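Local structure of acyltransferase (Streptococcus pneumoniae, 5UG1) at residues T38-S49 with D73-P82. The protein probably transfers acetyl groups onto peptidoglycan, acting as the C-terminal catalytic domain of the O-acetyltransferase OatA. Residues are numbered along the deposited sequence; the frame is centred on the assembly and turned at random.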
ATOM      1  N   THR A  38       6.816  -5.685   3.914  1.00 25.50           N
ATOM      2  CA  THR A  38       5.780  -6.603   3.466  1.00 25.10           C
ATOM      3  C   THR A  38       5.761  -7.858   4.329  1.00 22.40           C
ATOM      4  O   THR A  38       4.687  -8.402   4.633  1.00 21.08           O
ATOM      5  CB  THR A  38       6.006  -6.945   2.000  1.00 26.01           C
ATOM      6  OG1 THR A  38       6.129  -5.718   1.258  1.00 23.73           O
ATOM      7  CG2 THR A  38       4.840  -7.811   1.470  1.00 17.25           C
ATOM      8  N   LYS A  39       6.945  -8.306   4.761  1.00 21.30           N
ATOM      9  CA  LYS A  39       7.056  -9.455   5.659  1.00 20.11           C
ATOM     10  C   LYS A  39       6.290  -9.230   6.960  1.00 20.15           C
ATOM     11  O   LYS A  39       5.460 -10.057   7.350  1.00 23.67           O
ATOM     12  CB  LYS A  39       8.526  -9.737   5.950  1.00 25.44           C
ATOM     13  CG  LYS A  39       8.806 -11.018   6.735  1.00 23.06           C
ATOM     14  CD  LYS A  39      10.275 -11.048   7.166  1.00 25.41           C
ATOM     15  CE  LYS A  39      10.594 -12.245   8.057  1.00 25.81           C
ATOM     16  NZ  LYS A  39       9.674 -12.335   9.229  1.00 32.82           N
ATOM     17  N   THR A  40       6.561  -8.117   7.653  1.00 26.05           N
ATOM     18  CA  THR A  40       5.896  -7.902   8.935  1.00 24.94           C
ATOM     19  C   THR A  40       4.429  -7.527   8.745  1.00 23.63           C
ATOM     20  O   THR A  40       3.602  -7.833   9.611  1.00 22.77           O
ATOM     21  CB  THR A  40       6.620  -6.835   9.776  1.00 23.98           C
ATOM     22  OG1 THR A  40       6.585  -5.575   9.107  1.00 29.31           O
ATOM     23  CG2 THR A  40       8.069  -7.221  10.026  1.00 25.56           C
ATOM     24  N   ALA A  41       4.090  -6.883   7.623  1.00 21.90           N
ATOM     25  CA  ALA A  41       2.690  -6.603   7.316  1.00 23.10           C
ATOM     26  C   ALA A  41       1.882  -7.889   7.170  1.00 26.29           C
ATOM     27  O   ALA A  41       0.710  -7.948   7.572  1.00 23.78           O
ATOM     28  CB  ALA A  41       2.596  -5.770   6.038  1.00 17.53           C
ATOM     29  N   ASN A  42       2.487  -8.914   6.561  1.00 25.17           N
ATOM     30  CA  ASN A  42       1.878 -10.241   6.494  1.00 21.16           C
ATOM     31  C   ASN A  42       1.559 -10.762   7.892  1.00 20.17           C
ATOM     32  O   ASN A  42       0.467 -11.282   8.146  1.00 18.00           O
ATOM     33  CB  ASN A  42       2.835 -11.197   5.766  1.00 17.76           C
ATOM     34  CG  ASN A  42       2.126 -12.396   5.137  1.00 23.93           C
ATOM     35  OD1 ASN A  42       0.970 -12.679   5.449  1.00 21.16           O
ATOM     36  ND2 ASN A  42       2.827 -13.107   4.242  1.00 18.98           N
ATOM     37  N   GLU A  43       2.522 -10.643   8.808  1.00 22.08           N
ATOM     38  CA  GLU A  43       2.327 -11.101  10.181  1.00 23.72           C
ATOM     39  C   GLU A  43       1.282 -10.253  10.902  1.00 20.02           C
ATOM     40  O   GLU A  43       0.410 -10.794  11.592  1.00 22.75           O
ATOM     41  CB  GLU A  43       3.667 -11.079  10.915  1.00 21.46           C
ATOM     42  CG  GLU A  43       4.735 -12.015  10.298  1.00 21.90           C
ATOM     43  CD  GLU A  43       6.154 -11.593  10.655  1.00 30.55           C
ATOM     44  OE1 GLU A  43       6.314 -10.523  11.284  1.00 30.14           O
ATOM     45  OE2 GLU A  43       7.112 -12.319  10.305  1.00 23.95           O
ATOM     46  N   ILE A  44       1.342  -8.927  10.730  1.00 19.79           N
ATOM     47  CA  ILE A  44       0.336  -8.026  11.309  1.00 23.15           C
ATOM     48  C   ILE A  44      -1.055  -8.365  10.792  1.00 20.87           C
ATOM     49  O   ILE A  44      -2.030  -8.394  11.561  1.00 22.22           O
ATOM     50  CB  ILE A  44       0.692  -6.554  11.010  1.00 26.81           C
ATOM     51  CG1 ILE A  44       1.985  -6.154  11.732  1.00 26.65           C
ATOM     52  CG2 ILE A  44      -0.453  -5.609  11.413  1.00 24.03           C
ATOM     53  CD1 ILE A  44       2.467  -4.752  11.383  1.00 25.78           C
ATOM     54  N   MET A  45      -1.167  -8.633   9.479  1.00 18.48           N
ATOM     55  CA  MET A  45      -2.454  -8.974   8.874  1.00 17.47           C
ATOM     56  C   MET A  45      -3.096 -10.184   9.551  1.00 18.02           C
ATOM     57  O   MET A  45      -4.260 -10.134   9.969  1.00 21.83           O
ATOM     58  CB  MET A  45      -2.280  -9.249   7.382  1.00 25.32           C
ATOM     59  CG  MET A  45      -3.608  -9.564   6.680  1.00 21.96           C
ATOM     60  SD  MET A  45      -3.408  -9.989   4.948  1.00 22.11           S
ATOM     61  CE  MET A  45      -2.493 -11.536   5.094  1.00 22.15           C
ATOM     62  N   LEU A  46      -2.346 -11.287   9.661  1.00 18.39           N
ATOM     63  CA  LEU A  46      -2.877 -12.503  10.278  1.00 25.69           C
ATOM     64  C   LEU A  46      -3.092 -12.341  11.780  1.00 25.55           C
ATOM     65  O   LEU A  46      -4.053 -12.888  12.334  1.00 28.25           O
ATOM     66  CB  LEU A  46      -1.943 -13.670  10.013  1.00 27.40           C
ATOM     67  CG  LEU A  46      -1.868 -14.082   8.547  1.00 27.03           C
ATOM     68  CD1 LEU A  46      -0.846 -15.198   8.411  1.00 19.74           C
ATOM     69  CD2 LEU A  46      -3.253 -14.501   8.036  1.00 21.86           C
ATOM     70  N   ASN A  47      -2.191 -11.639  12.471  1.00 23.98           N
ATOM     71  CA  ASN A  47      -2.429 -11.369  13.886  1.00 24.59           C
ATOM     72  C   ASN A  47      -3.765 -10.658  14.074  1.00 21.90           C
ATOM     73  O   ASN A  47      -4.568 -11.034  14.937  1.00 22.88           O
ATOM     74  CB  ASN A  47      -1.281 -10.546  14.482  1.00 29.44           C
ATOM     75  CG  ASN A  47      -0.080 -11.413  14.906  1.00 32.48           C
ATOM     76  OD1 ASN A  47      -0.210 -12.603  15.161  1.00 24.32           O
ATOM     77  ND2 ASN A  47       1.089 -10.796  14.996  1.00 30.33           N
ATOM     78  N   ASN A  48      -4.042  -9.650  13.240  1.00 24.40           N
ATOM     79  CA  ASN A  48      -5.310  -8.931  13.346  1.00 26.78           C
ATOM     80  C   ASN A  48      -6.494  -9.816  12.962  1.00 28.08           C
ATOM     81  O   ASN A  48      -7.551  -9.752  13.600  1.00 31.79           O
ATOM     82  CB  ASN A  48      -5.284  -7.667  12.481  1.00 21.42           C
ATOM     83  CG  ASN A  48      -4.657  -6.468  13.201  1.00 24.38           C
ATOM     84  OD1 ASN A  48      -5.338  -5.725  13.919  1.00 29.01           O
ATOM     85  ND2 ASN A  48      -3.366  -6.268  12.993  1.00 22.07           N
ATOM     86  N   SER A  49      -6.340 -10.652  11.933  1.00 23.25           N
ATOM     87  CA  SER A  49      -7.404 -11.589  11.580  1.00 27.98           C
ATOM     88  C   SER A  49      -7.714 -12.544  12.732  1.00 31.96           C
ATOM     89  O   SER A  49      -8.882 -12.768  13.078  1.00 22.61           O
ATOM     90  CB  SER A  49      -7.011 -12.373  10.326  1.00 26.17           C
ATOM     91  OG  SER A  49      -7.971 -13.373  10.018  1.00 24.86           O
ATOM     92  N   ASP A  73       7.470 -12.519  -0.811  1.00 20.38           N
ATOM     93  CA  ASP A  73       6.669 -11.729   0.126  1.00 19.32           C
ATOM     94  C   ASP A  73       5.279 -11.436  -0.432  1.00 23.63           C
ATOM     95  O   ASP A  73       4.278 -11.566   0.283  1.00 26.34           O
ATOM     96  CB  ASP A  73       7.394 -10.426   0.492  1.00 19.37           C
ATOM     97  CG  ASP A  73       8.339 -10.592   1.697  1.00 28.41           C
ATOM     98  OD1 ASP A  73       8.031 -11.404   2.598  1.00 26.58           O
ATOM     99  OD2 ASP A  73       9.392  -9.923   1.749  1.00 24.55           O
ATOM    100  N   TRP A  74       5.186 -11.041  -1.702  1.00 22.05           N
ATOM    101  CA  TRP A  74       3.873 -10.687  -2.221  1.00 17.87           C
ATOM    102  C   TRP A  74       3.065 -11.922  -2.561  1.00 18.25           C
ATOM    103  O   TRP A  74       1.842 -11.916  -2.388  1.00 22.92           O
ATOM    104  CB  TRP A  74       4.004  -9.761  -3.433  1.00 20.50           C
ATOM    105  CG  TRP A  74       4.432  -8.403  -3.027  1.00 22.21           C
ATOM    106  CD1 TRP A  74       5.624  -7.797  -3.303  1.00 19.71           C
ATOM    107  CD2 TRP A  74       3.685  -7.482  -2.214  1.00 19.04           C
ATOM    108  NE1 TRP A  74       5.653  -6.542  -2.727  1.00 25.35           N
ATOM    109  CE2 TRP A  74       4.475  -6.334  -2.053  1.00 18.44           C
ATOM    110  CE3 TRP A  74       2.422  -7.525  -1.617  1.00 18.95           C
ATOM    111  CZ2 TRP A  74       4.044  -5.234  -1.318  1.00 26.62           C
ATOM    112  CZ3 TRP A  74       1.990  -6.434  -0.906  1.00 26.29           C
ATOM    113  CH2 TRP A  74       2.798  -5.303  -0.753  1.00 27.15           C
ATOM    114  N   ASP A  75       3.724 -12.981  -3.040  1.00 20.27           N
ATOM    115  CA  ASP A  75       3.060 -14.278  -3.140  1.00 21.96           C
ATOM    116  C   ASP A  75       2.473 -14.683  -1.795  1.00 19.52           C
ATOM    117  O   ASP A  75       1.317 -15.110  -1.709  1.00 22.87           O
ATOM    118  CB  ASP A  75       4.042 -15.346  -3.607  1.00 21.39           C
ATOM    119  CG  ASP A  75       4.294 -15.308  -5.087  1.00 25.66           C
ATOM    120  OD1 ASP A  75       3.598 -14.547  -5.803  1.00 26.01           O
ATOM    121  OD2 ASP A  75       5.190 -16.057  -5.525  1.00 24.47           O
ATOM    122  N   SER A  76       3.260 -14.540  -0.730  1.00 19.31           N
ATOM    123  CA  SER A  76       2.842 -15.037   0.574  1.00 23.07           C
ATOM    124  C   SER A  76       1.686 -14.224   1.146  1.00 25.83           C
ATOM    125  O   SER A  76       0.714 -14.792   1.659  1.00 26.79           O
ATOM    126  CB  SER A  76       4.015 -15.025   1.546  1.00 21.46           C
ATOM    127  OG  SER A  76       3.593 -15.523   2.797  1.00 21.29           O
ATOM    128  N   ILE A  77       1.783 -12.894   1.109  1.00 22.87           N
ATOM    129  CA  ILE A  77       0.735 -12.106   1.744  1.00 20.16           C
ATOM    130  C   ILE A  77      -0.575 -12.290   0.990  1.00 21.11           C
ATOM    131  O   ILE A  77      -1.647 -12.397   1.594  1.00 21.38           O
ATOM    132  CB  ILE A  77       1.157 -10.628   1.866  1.00 23.34           C
ATOM    133  CG1 ILE A  77       0.352  -9.936   2.968  1.00 22.96           C
ATOM    134  CG2 ILE A  77       1.027  -9.893   0.542  1.00 18.39           C
ATOM    135  CD1 ILE A  77       0.917  -8.608   3.368  1.00 15.88           C
ATOM    136  N   VAL A  78      -0.499 -12.416  -0.333  1.00 23.59           N
ATOM    137  CA  VAL A  78      -1.697 -12.688  -1.113  1.00 19.24           C
ATOM    138  C   VAL A  78      -2.257 -14.051  -0.755  1.00 18.34           C
ATOM    139  O   VAL A  78      -3.468 -14.209  -0.574  1.00 22.44           O
ATOM    140  CB  VAL A  78      -1.387 -12.575  -2.614  1.00 25.27           C
ATOM    141  CG1 VAL A  78      -2.517 -13.213  -3.435  1.00 24.47           C
ATOM    142  CG2 VAL A  78      -1.158 -11.103  -2.980  1.00 23.42           C
ATOM    143  N   LYS A  79      -1.386 -15.052  -0.618  1.00 18.97           N
ATOM    144  CA  LYS A  79      -1.850 -16.387  -0.235  1.00 21.77           C
ATOM    145  C   LYS A  79      -2.523 -16.370   1.135  1.00 20.81           C
ATOM    146  O   LYS A  79      -3.511 -17.076   1.369  1.00 23.02           O
ATOM    147  CB  LYS A  79      -0.667 -17.362  -0.236  1.00 26.18           C
ATOM    148  CG  LYS A  79      -0.950 -18.728   0.393  1.00 33.67           C
ATOM    149  CD  LYS A  79      -1.766 -19.626  -0.522  1.00 42.41           C
ATOM    150  CE  LYS A  79      -2.151 -20.930   0.164  1.00 54.75           C
ATOM    151  NZ  LYS A  79      -0.967 -21.657   0.712  1.00 60.51           N
ATOM    152  N   ASN A  80      -2.006 -15.570   2.054  1.00 24.58           N
ATOM    153  CA  ASN A  80      -2.431 -15.645   3.440  1.00 27.30           C
ATOM    154  C   ASN A  80      -3.595 -14.722   3.754  1.00 22.79           C
ATOM    155  O   ASN A  80      -4.076 -14.734   4.892  1.00 21.67           O
ATOM    156  CB  ASN A  80      -1.248 -15.350   4.366  1.00 22.67           C
ATOM    157  CG  ASN A  80      -0.410 -16.600   4.647  1.00 30.89           C
ATOM    158  OD1 ASN A  80      -0.762 -17.415   5.501  1.00 32.13           O
ATOM    159  ND2 ASN A  80       0.698 -16.755   3.922  1.00 27.01           N
ATOM    160  N   LEU A  81      -4.056 -13.934   2.785  1.00 21.79           N
ATOM    161  CA  LEU A  81      -5.249 -13.129   2.999  1.00 20.59           C
ATOM    162  C   LEU A  81      -6.386 -14.045   3.445  1.00 25.00           C
ATOM    163  O   LEU A  81      -6.651 -15.056   2.782  1.00 19.48           O
ATOM    164  CB  LEU A  81      -5.644 -12.383   1.725  1.00 17.48           C
ATOM    165  CG  LEU A  81      -6.908 -11.528   1.793  1.00 25.04           C
ATOM    166  CD1 LEU A  81      -6.628 -10.221   2.533  1.00 22.77           C
ATOM    167  CD2 LEU A  81      -7.465 -11.257   0.405  1.00 21.63           C
ATOM    168  N   PRO A  82      -7.034 -13.762   4.572  1.00 23.63           N
ATOM    169  CA  PRO A  82      -8.066 -14.681   5.062  1.00 24.55           C
ATOM    170  C   PRO A  82      -9.309 -14.586   4.206  1.00 25.89           C
ATOM    171  O   PRO A  82      -9.588 -13.554   3.591  1.00 25.82           O
ATOM    172  CB  PRO A  82      -8.340 -14.194   6.492  1.00 23.42           C
ATOM    173  CG  PRO A  82      -7.218 -13.256   6.817  1.00 18.76           C
ATOM    174  CD  PRO A  82      -6.794 -12.659   5.512  1.00 26.87           C
TER
HETATM  175  O   HOH W   1       9.656  -7.783   3.373  1.00 22.91           O
HETATM  176  O   HOH W   2       6.008 -12.503   3.737  1.00 23.14           O
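Thr38 lays its CG2 methyl over the six-membered ring of Trp74, a CH-pi contact 3.6 Å from the ring centroid and 3° off the normal. The contact joins helices 38-50 and 70-80, whose segments here run nearly parallel, 10° apart, side by side against the parallel sheet of this atypical alpha/beta hydrolase fold. Thr38 OG1 sits beside the backbone N, which leaves CG2 anti to that N and over the indole, while OG1 hydrogen-bonds to Thr62 OG1. Ile77 is a knob in the hole formed by Thr38, Ala41, Asn42 and Met45; its CD1 packs 4.2 Å from Ala41 CB, and the side chain also touches Met87 of strand 86-90. The Asn42 side chain passes that of Ile77 in the opposite direction, and its ND2 makes a weak, bent hydrogen bond to Ser76 OG (2.9 Å, 123°). Two waters extend the polar margin, one linking Asn42 ND2 to Asp73 OD1, the other Lys39 N to Asp73 OD2. The extended first two torsions of Met45 carry SD to 4.0 Å from Leu81 CD1, and a bend at the last turns CE to 3.6 Å from Asn80 O. Leu46 CD2 lies 3.3 Å from Asn80 O, and Ser49 OG rests 3.3 Å from Pro82 CG.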